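Local structure of interferon (Danio rerio, 3PIV) at residues 19-24 and 142-147; 50-55 and 94-99. The protein probably acts as a secreted type I interferon, a helical cytokine that binds cell-surface receptors to signal antiviral defence. All coordinates share one frame; numbering follows the deposited sequence.

Both contacts are buried and apolar, and both join helices of the same all-helical interferon domain, but they lie on opposite sides of its centre, with their own centres about 21 Å apart. Contact 1 joins helix 10-23 to helix 134-158, near the two ends of the chain; contact 2 joins helix 48-66 to helix 79-101. The two pairs share no helix. Their chemistry differs: in contact 1 a single leucine meets a valine and the backbone and CB of a lysine, whereas in contact 2 two residues from each helix meet, one of them a disulfide-bonded cysteine. Neither contact has a hydrogen bond between its segments.

Contact 1. Residues 19-24 and 142-147; sequences NLLKNM and RVVKSH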
ATOM      1  N   ASN A  19      12.543  -2.110  -2.912  1.00 22.31           N
ATOM      2  CA  ASN A  19      13.885  -2.239  -2.363  1.00 22.14           C
ATOM      3  C   ASN A  19      13.959  -2.103  -0.846  1.00 20.77           C
ATOM      4  O   ASN A  19      14.637  -2.888  -0.181  1.00 22.86           O
ATOM      5  CB  ASN A  19      14.834  -1.250  -3.017  1.00 23.34           C
ATOM      6  CG  ASN A  19      15.894  -1.942  -3.817  1.00 38.73           C
ATOM      7  OD1 ASN A  19      16.783  -2.590  -3.254  1.00 39.93           O
ATOM      8  ND2 ASN A  19      15.802  -1.840  -5.145  1.00 43.69           N
ATOM      9  N   LEU A  20      13.276  -1.105  -0.297  1.00 20.45           N
ATOM     10  CA  LEU A  20      13.305  -0.901   1.149  1.00 20.10           C
ATOM     11  C   LEU A  20      12.564  -2.034   1.832  1.00 22.26           C
ATOM     12  O   LEU A  20      12.997  -2.525   2.877  1.00 19.42           O
ATOM     13  CB  LEU A  20      12.677   0.436   1.530  1.00 17.50           C
ATOM     14  CG  LEU A  20      13.378   1.651   0.908  1.00 20.59           C
ATOM     15  CD1 LEU A  20      12.465   2.862   0.904  1.00 20.28           C
ATOM     16  CD2 LEU A  20      14.668   1.945   1.638  1.00 20.10           C
ATOM     17  N   LEU A  21      11.460  -2.462   1.218  1.00 19.82           N
ATOM     18  CA  LEU A  21      10.646  -3.533   1.769  1.00 19.13           C
ATOM     19  C   LEU A  21      11.443  -4.843   1.807  1.00 20.81           C
ATOM     20  O   LEU A  21      11.341  -5.636   2.754  1.00 18.73           O
ATOM     21  CB  LEU A  21       9.350  -3.710   0.962  1.00 16.04           C
ATOM     22  CG  LEU A  21       8.286  -4.550   1.672  1.00 18.57           C
ATOM     23  CD1 LEU A  21       7.663  -3.751   2.841  1.00 16.44           C
ATOM     24  CD2 LEU A  21       7.209  -5.006   0.721  1.00 15.93           C
ATOM     25  N   LYS A  22      12.233  -5.061   0.767  1.00 17.91           N
ATOM     26  CA  LYS A  22      13.101  -6.222   0.703  1.00 25.27           C
ATOM     27  C   LYS A  22      14.251  -6.116   1.704  1.00 25.82           C
ATOM     28  O   LYS A  22      14.553  -7.081   2.404  1.00 25.89           O
ATOM     29  CB  LYS A  22      13.673  -6.386  -0.701  1.00 26.99           C
ATOM     30  CG  LYS A  22      14.564  -7.620  -0.853  1.00 29.59           C
ATOM     31  CD  LYS A  22      15.135  -7.711  -2.263  1.00 39.88           C
ATOM     32  CE  LYS A  22      15.977  -6.480  -2.610  1.00 40.97           C
ATOM     33  NZ  LYS A  22      16.438  -6.514  -4.033  1.00 45.78           N
ATOM     34  N   ASN A  23      14.882  -4.947   1.787  1.00 20.56           N
ATOM     35  CA  ASN A  23      16.068  -4.811   2.646  1.00 25.96           C
ATOM     36  C   ASN A  23      15.832  -4.625   4.164  1.00 26.24           C
ATOM     37  O   ASN A  23      16.748  -4.803   4.956  1.00 23.36           O
ATOM     38  CB  ASN A  23      17.017  -3.741   2.082  1.00 24.66           C
ATOM     39  CG  ASN A  23      17.523  -4.103   0.680  1.00 31.21           C
ATOM     40  OD1 ASN A  23      17.875  -3.232  -0.122  1.00 29.72           O
ATOM     41  ND2 ASN A  23      17.546  -5.395   0.385  1.00 25.30           N
ATOM     42  N   MET A  24      14.607  -4.299   4.571  1.00 23.17           N
ATOM     43  CA  MET A  24      14.327  -4.075   5.994  1.00 21.74           C
ATOM     44  C   MET A  24      14.349  -5.361   6.815  1.00 23.89           C
ATOM     45  O   MET A  24      14.488  -5.325   8.031  1.00 27.18           O
ATOM     46  CB  MET A  24      12.995  -3.330   6.206  1.00 17.60           C
ATOM     47  CG  MET A  24      11.722  -4.055   5.717  1.00 21.00           C
ATOM     48  SD  MET A  24      10.192  -3.222   6.246  1.00 23.03           S
ATOM     49  CE  MET A  24      10.168  -1.772   5.207  1.00 14.46           C
ATOM     50  N   ARG A 142       4.710  -9.459   3.249  1.00 14.69           N
ATOM     51  CA  ARG A 142       4.519 -10.137   1.963  1.00 17.14           C
ATOM     52  C   ARG A 142       3.305  -9.548   1.231  1.00 19.16           C
ATOM     53  O   ARG A 142       3.367  -9.315   0.028  1.00 17.77           O
ATOM     54  CB  ARG A 142       4.364 -11.645   2.137  1.00 18.09           C
ATOM     55  CG  ARG A 142       4.113 -12.414   0.807  1.00 22.99           C
ATOM     56  CD  ARG A 142       5.191 -12.129  -0.229  1.00 22.71           C
ATOM     57  NE  ARG A 142       4.916 -12.726  -1.542  1.00 26.67           N
ATOM     58  CZ  ARG A 142       4.142 -12.171  -2.474  1.00 27.71           C
ATOM     59  NH1 ARG A 142       3.548 -11.006  -2.243  1.00 23.67           N
ATOM     60  NH2 ARG A 142       3.951 -12.785  -3.640  1.00 32.21           N
ATOM     61  N   VAL A 143       2.226  -9.274   1.966  1.00 15.31           N
ATOM     62  CA  VAL A 143       1.009  -8.692   1.386  1.00 15.81           C
ATOM     63  C   VAL A 143       1.270  -7.309   0.776  1.00 15.13           C
ATOM     64  O   VAL A 143       0.831  -7.024  -0.332  1.00 12.76           O
ATOM     65  CB  VAL A 143      -0.154  -8.599   2.412  1.00 16.68           C
ATOM     66  CG1 VAL A 143      -1.222  -7.613   1.941  1.00 15.01           C
ATOM     67  CG2 VAL A 143      -0.772  -9.976   2.653  1.00 22.13           C
ATOM     68  N   VAL A 144       2.005  -6.468   1.498  1.00 13.85           N
ATOM     69  CA  VAL A 144       2.338  -5.124   1.025  1.00 12.68           C
ATOM     70  C   VAL A 144       3.156  -5.182  -0.268  1.00 13.31           C
ATOM     71  O   VAL A 144       2.983  -4.350  -1.163  1.00 12.30           O
ATOM     72  CB  VAL A 144       3.108  -4.330   2.096  1.00 12.29           C
ATOM     73  CG1 VAL A 144       3.738  -3.076   1.498  1.00 14.50           C
ATOM     74  CG2 VAL A 144       2.175  -3.962   3.231  1.00 11.92           C
ATOM     75  N   LYS A 145       4.048  -6.165  -0.357  1.00 13.29           N
ATOM     76  CA  LYS A 145       4.776  -6.418  -1.603  1.00 17.05           C
ATOM     77  C   LYS A 145       3.794  -6.601  -2.754  1.00 14.06           C
ATOM     78  O   LYS A 145       3.953  -6.007  -3.811  1.00 13.44           O
ATOM     79  CB  LYS A 145       5.674  -7.649  -1.489  1.00 12.47           C
ATOM     80  CG  LYS A 145       6.469  -7.946  -2.781  1.00 21.69           C
ATOM     81  CD  LYS A 145       7.272  -9.234  -2.670  1.00 22.70           C
ATOM     82  CE  LYS A 145       8.231  -9.407  -3.840  1.00 24.76           C
ATOM     83  NZ  LYS A 145       9.094 -10.605  -3.651  1.00 27.50           N
ATOM     84  N   SER A 146       2.766  -7.416  -2.539  1.00 16.71           N
ATOM     85  CA  SER A 146       1.756  -7.609  -3.575  1.00 15.97           C
ATOM     86  C   SER A 146       0.994  -6.329  -3.948  1.00 15.02           C
ATOM     87  O   SER A 146       0.670  -6.123  -5.107  1.00 14.08           O
ATOM     88  CB  SER A 146       0.793  -8.735  -3.208  1.00 17.77           C
ATOM     89  OG  SER A 146       1.368  -9.985  -3.554  1.00 25.86           O
ATOM     90  N   HIS A 147       0.700  -5.471  -2.976  1.00 16.03           N
ATOM     91  CA  HIS A 147       0.029  -4.211  -3.294  1.00 12.43           C
ATOM     92  C   HIS A 147       0.946  -3.378  -4.176  1.00 11.16           C
ATOM     93  O   HIS A 147       0.514  -2.781  -5.164  1.00 11.82           O
ATOM     94  CB  HIS A 147      -0.288  -3.415  -2.020  1.00 12.00           C
ATOM     95  CG  HIS A 147      -1.468  -3.929  -1.257  1.00 14.89           C
ATOM     96  ND1 HIS A 147      -2.767  -3.637  -1.608  1.00 12.86           N
ATOM     97  CD2 HIS A 147      -1.540  -4.715  -0.155  1.00 14.05           C
ATOM     98  CE1 HIS A 147      -3.592  -4.231  -0.764  1.00 14.16           C
ATOM     99  NE2 HIS A 147      -2.872  -4.880   0.133  1.00 12.10           N
TER
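Leu21 alone brings residues 19-24 into contact, its CD2 branch reaching Val144 and Lys145 in helix-helix packing within the helical cytokine bundle. The CG of Leu21 stands anti to the backbone N (chi1 -165°), which sends the branched end across to the opposing helix. Along 142-147, Arg142 comes first and turns away from Leu21. Its NH1 donates to Ser146 OG one turn later, 2.7 Å away, with an N-H...O angle of 152° and the hydroxyl tilted slightly out of the guanidinium plane. Val144 is the apolar partner: its CG1 lies 4.0 Å from Leu21 CD2, valine's short branch offering a methyl close to its own backbone. At Lys145 the same methyl meets the backbone, CD2 of Leu21 being 3.5 Å from Lys145 N, and it also lies 3.8 Å from Lys145 CB. The rest of the lysine runs out extended, with CD above one face of the Arg142 guanidinium but displaced toward its rim, 4.0 Å from the plane. An aliphatic base with a charged end fits such a partly exposed margin. His147 is buried, with ND1 hydrogen-bonded to Tyr40 and NE2 to His119. Arg141 NH2 also bonds Leu21 O, joining the same two helices. Leu21 and Val144 both touch Phe85 of helix 79-101, and Val144 meets Ile62 of helix 48-66, so helices 10-23 and 134-158 pack against two further helices of the bundle.

Contact 2. Residues 50-55 and 94-99; sequences DQVKFL and SDLKEC
Val52 and Leu55 meet Leu96 and Cys99 in a buried contact of apolar side chains between two roughly antiparallel helices of the helical-bundle cytokine fold to which interferons belong. Helix 48-66 supplies the first pair and helix 79-101 the second. The short segments run at 146° to one another, and their axes approach to 9.3 Å, a separation that aliphatic side chains of moderate size can fill. No hydrogen bond crosses between them.

Leu96 is the centre of the contact, since its two methyl branches divide between the two residues opposite. CD2 lies 3.8 Å from Val52 CG1, while CD1 reaches Leu55 CB at 4.1 Å. The forked end of a leucine is well suited to touching two residues that stand nearly one turn apart on the facing helix. With chi1 at -71°, CG of Leu96 lies beside its backbone N and anti to the carbonyl carbon, which brings the fork to Val52 and Leu55. The side chains of Val52 and Leu96 pass each other at a slant, and the Val52 CG1 methyl also lies 4.1 Å from the carbonyl O of Leu96. Leu96 also packs on Val56 and Leu59, so its hydrophobic surroundings continue along helix 48-66.

Leu55 meets this neighbour through its CB, and its side chain also touches Met151 of helix 134-158, linking the pair to a third helix of the bundle. Cys99 has a second role: its SG forms a disulfide with Cys4, which itself touches Leu96, tying the N-terminal part of the chain to helix 79-101 beside the apolar contact. The valine's other neighbour is looser, with Val52 CG1 4.5 Å from Cys99 CB.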
ATOM      1  N   ASP A  50     -10.330   7.678 -10.853  1.00 26.95           N
ATOM      2  CA  ASP A  50     -10.567   6.669  -9.838  1.00 23.42           C
ATOM      3  C   ASP A  50      -9.287   5.922  -9.503  1.00 24.73           C
ATOM      4  O   ASP A  50      -9.047   5.554  -8.349  1.00 20.75           O
ATOM      5  CB  ASP A  50     -11.647   5.701 -10.304  1.00 27.60           C
ATOM      6  CG  ASP A  50     -12.999   6.351 -10.375  1.00 28.81           C
ATOM      7  OD1 ASP A  50     -13.379   6.997  -9.381  1.00 31.10           O
ATOM      8  OD2 ASP A  50     -13.676   6.230 -11.416  1.00 32.09           O
ATOM      9  N   GLN A  51      -8.455   5.705 -10.510  1.00 25.56           N
ATOM     10  CA  GLN A  51      -7.193   5.012 -10.279  1.00 25.94           C
ATOM     11  C   GLN A  51      -6.295   5.791  -9.318  1.00 18.89           C
ATOM     12  O   GLN A  51      -5.716   5.221  -8.393  1.00 16.79           O
ATOM     13  CB  GLN A  51      -6.486   4.714 -11.610  1.00 22.57           C
ATOM     14  CG  GLN A  51      -7.228   3.662 -12.445  1.00 23.22           C
ATOM     15  CD  GLN A  51      -6.618   3.459 -13.824  1.00 27.58           C
ATOM     16  OE1 GLN A  51      -6.238   4.419 -14.501  1.00 24.59           O
ATOM     17  NE2 GLN A  51      -6.519   2.199 -14.243  1.00 28.58           N
ATOM     18  N   VAL A  52      -6.171   7.091  -9.557  1.00 18.42           N
ATOM     19  CA  VAL A  52      -5.341   7.959  -8.734  1.00 15.58           C
ATOM     20  C   VAL A  52      -5.880   8.087  -7.309  1.00 17.52           C
ATOM     21  O   VAL A  52      -5.115   8.062  -6.353  1.00 21.48           O
ATOM     22  CB  VAL A  52      -5.229   9.354  -9.352  1.00 21.67           C
ATOM     23  CG1 VAL A  52      -4.459  10.298  -8.416  1.00 19.95           C
ATOM     24  CG2 VAL A  52      -4.561   9.267 -10.733  1.00 19.02           C
ATOM     25  N   LYS A  53      -7.195   8.236  -7.171  1.00 18.38           N
ATOM     26  CA  LYS A  53      -7.815   8.297  -5.859  1.00 19.03           C
ATOM     27  C   LYS A  53      -7.512   7.014  -5.120  1.00 17.82           C
ATOM     28  O   LYS A  53      -7.226   7.038  -3.933  1.00 14.61           O
ATOM     29  CB  LYS A  53      -9.327   8.454  -5.973  1.00 22.38           C
ATOM     30  CG  LYS A  53      -9.794   9.790  -6.528  1.00 23.52           C
ATOM     31  CD  LYS A  53     -11.289   9.913  -6.332  1.00 28.60           C
ATOM     32  CE  LYS A  53     -11.884  11.005  -7.195  1.00 32.85           C
ATOM     33  NZ  LYS A  53     -13.204  11.435  -6.628  1.00 44.81           N
ATOM     34  N   PHE A  54      -7.597   5.899  -5.843  1.00 19.55           N
ATOM     35  CA  PHE A  54      -7.292   4.570  -5.313  1.00 18.43           C
ATOM     36  C   PHE A  54      -5.827   4.418  -4.913  1.00 14.44           C
ATOM     37  O   PHE A  54      -5.506   3.722  -3.944  1.00 16.51           O
ATOM     38  CB  PHE A  54      -7.630   3.485  -6.343  1.00 15.82           C
ATOM     39  CG  PHE A  54      -7.327   2.085  -5.860  1.00 15.76           C
ATOM     40  CD1 PHE A  54      -8.202   1.427  -5.012  1.00 16.41           C
ATOM     41  CD2 PHE A  54      -6.141   1.446  -6.220  1.00 17.54           C
ATOM     42  CE1 PHE A  54      -7.922   0.140  -4.544  1.00 18.29           C
ATOM     43  CE2 PHE A  54      -5.850   0.147  -5.763  1.00 15.10           C
ATOM     44  CZ  PHE A  54      -6.740  -0.504  -4.928  1.00 16.00           C
ATOM     45  N   LEU A  55      -4.930   5.033  -5.678  1.00 14.19           N
ATOM     46  CA  LEU A  55      -3.518   4.962  -5.336  1.00 18.20           C
ATOM     47  C   LEU A  55      -3.269   5.739  -4.037  1.00 16.16           C
ATOM     48  O   LEU A  55      -2.549   5.267  -3.164  1.00 14.89           O
ATOM     49  CB  LEU A  55      -2.645   5.486  -6.462  1.00 15.13           C
ATOM     50  CG  LEU A  55      -2.524   4.546  -7.658  1.00 20.51           C
ATOM     51  CD1 LEU A  55      -1.820   5.256  -8.798  1.00 14.41           C
ATOM     52  CD2 LEU A  55      -1.782   3.258  -7.273  1.00 18.05           C
ATOM     53  N   SER A  94       1.409  12.367  -1.160  1.00 18.03           N
ATOM     54  CA  SER A  94       1.158  13.800  -1.051  1.00 22.30           C
ATOM     55  C   SER A  94       1.131  14.525  -2.425  1.00 21.10           C
ATOM     56  O   SER A  94       0.368  15.457  -2.616  1.00 21.71           O
ATOM     57  CB  SER A  94       2.187  14.445  -0.124  1.00 18.88           C
ATOM     58  OG  SER A  94       2.135  15.844  -0.274  1.00 22.06           O
ATOM     59  N   ASP A  95       1.965  14.103  -3.370  1.00 20.09           N
ATOM     60  CA  ASP A  95       1.889  14.649  -4.731  1.00 25.56           C
ATOM     61  C   ASP A  95       0.580  14.303  -5.447  1.00 26.11           C
ATOM     62  O   ASP A  95      -0.056  15.173  -6.039  1.00 28.51           O
ATOM     63  CB  ASP A  95       3.084  14.195  -5.574  1.00 26.01           C
ATOM     64  CG  ASP A  95       4.409  14.729  -5.047  1.00 24.89           C
ATOM     65  OD1 ASP A  95       4.384  15.649  -4.213  1.00 28.83           O
ATOM     66  OD2 ASP A  95       5.471  14.223  -5.460  1.00 30.75           O
ATOM     67  N   LEU A  96       0.191  13.028  -5.404  1.00 22.15           N
ATOM     68  CA  LEU A  96      -1.061  12.574  -6.013  1.00 22.78           C
ATOM     69  C   LEU A  96      -2.296  13.245  -5.424  1.00 23.47           C
ATOM     70  O   LEU A  96      -3.285  13.465  -6.130  1.00 18.67           O
ATOM     71  CB  LEU A  96      -1.200  11.047  -5.904  1.00 19.33           C
ATOM     72  CG  LEU A  96      -0.236  10.276  -6.810  1.00 24.10           C
ATOM     73  CD1 LEU A  96      -0.204   8.800  -6.474  1.00 16.50           C
ATOM     74  CD2 LEU A  96      -0.617  10.491  -8.270  1.00 24.11           C
ATOM     75  N   LYS A  97      -2.246  13.562  -4.132  1.00 19.36           N
ATOM     76  CA  LYS A  97      -3.359  14.247  -3.484  1.00 21.61           C
ATOM     77  C   LYS A  97      -3.634  15.578  -4.181  1.00 21.99           C
ATOM     78  O   LYS A  97      -4.754  16.077  -4.188  1.00 20.77           O
ATOM     79  CB  LYS A  97      -3.062  14.493  -2.001  1.00 18.48           C
ATOM     80  CG  LYS A  97      -3.241  13.277  -1.107  1.00 18.48           C
ATOM     81  CD  LYS A  97      -2.727  13.568   0.299  1.00 22.54           C
ATOM     82  CE  LYS A  97      -3.353  12.665   1.351  1.00 18.15           C
ATOM     83  NZ  LYS A  97      -2.672  11.381   1.345  1.00 22.46           N
ATOM     84  N   GLU A  98      -2.599  16.158  -4.763  1.00 22.95           N
ATOM     85  CA  GLU A  98      -2.790  17.390  -5.508  1.00 30.61           C
ATOM     86  C   GLU A  98      -3.779  17.166  -6.669  1.00 28.33           C
ATOM     87  O   GLU A  98      -4.726  17.930  -6.837  1.00 25.95           O
ATOM     88  CB  GLU A  98      -1.446  17.942  -5.985  1.00 28.83           C
ATOM     89  CG  GLU A  98      -1.542  19.216  -6.797  1.00 40.78           C
ATOM     90  CD  GLU A  98      -0.194  19.657  -7.341  1.00 46.87           C
ATOM     91  OE1 GLU A  98       0.617  20.198  -6.552  1.00 50.02           O
ATOM     92  OE2 GLU A  98       0.056  19.456  -8.555  1.00 45.56           O
ATOM     93  N   CYS A  99      -3.585  16.103  -7.444  1.00 25.70           N
ATOM     94  CA  CYS A  99      -4.511  15.814  -8.531  1.00 24.15           C
ATOM     95  C   CYS A  99      -5.896  15.510  -8.007  1.00 26.10           C
ATOM     96  O   CYS A  99      -6.882  15.944  -8.583  1.00 32.41           O
ATOM     97  CB  CYS A  99      -4.021  14.646  -9.385  1.00 24.86           C
ATOM     98  SG  CYS A  99      -2.301  14.768  -9.885  1.00 32.06           S
TER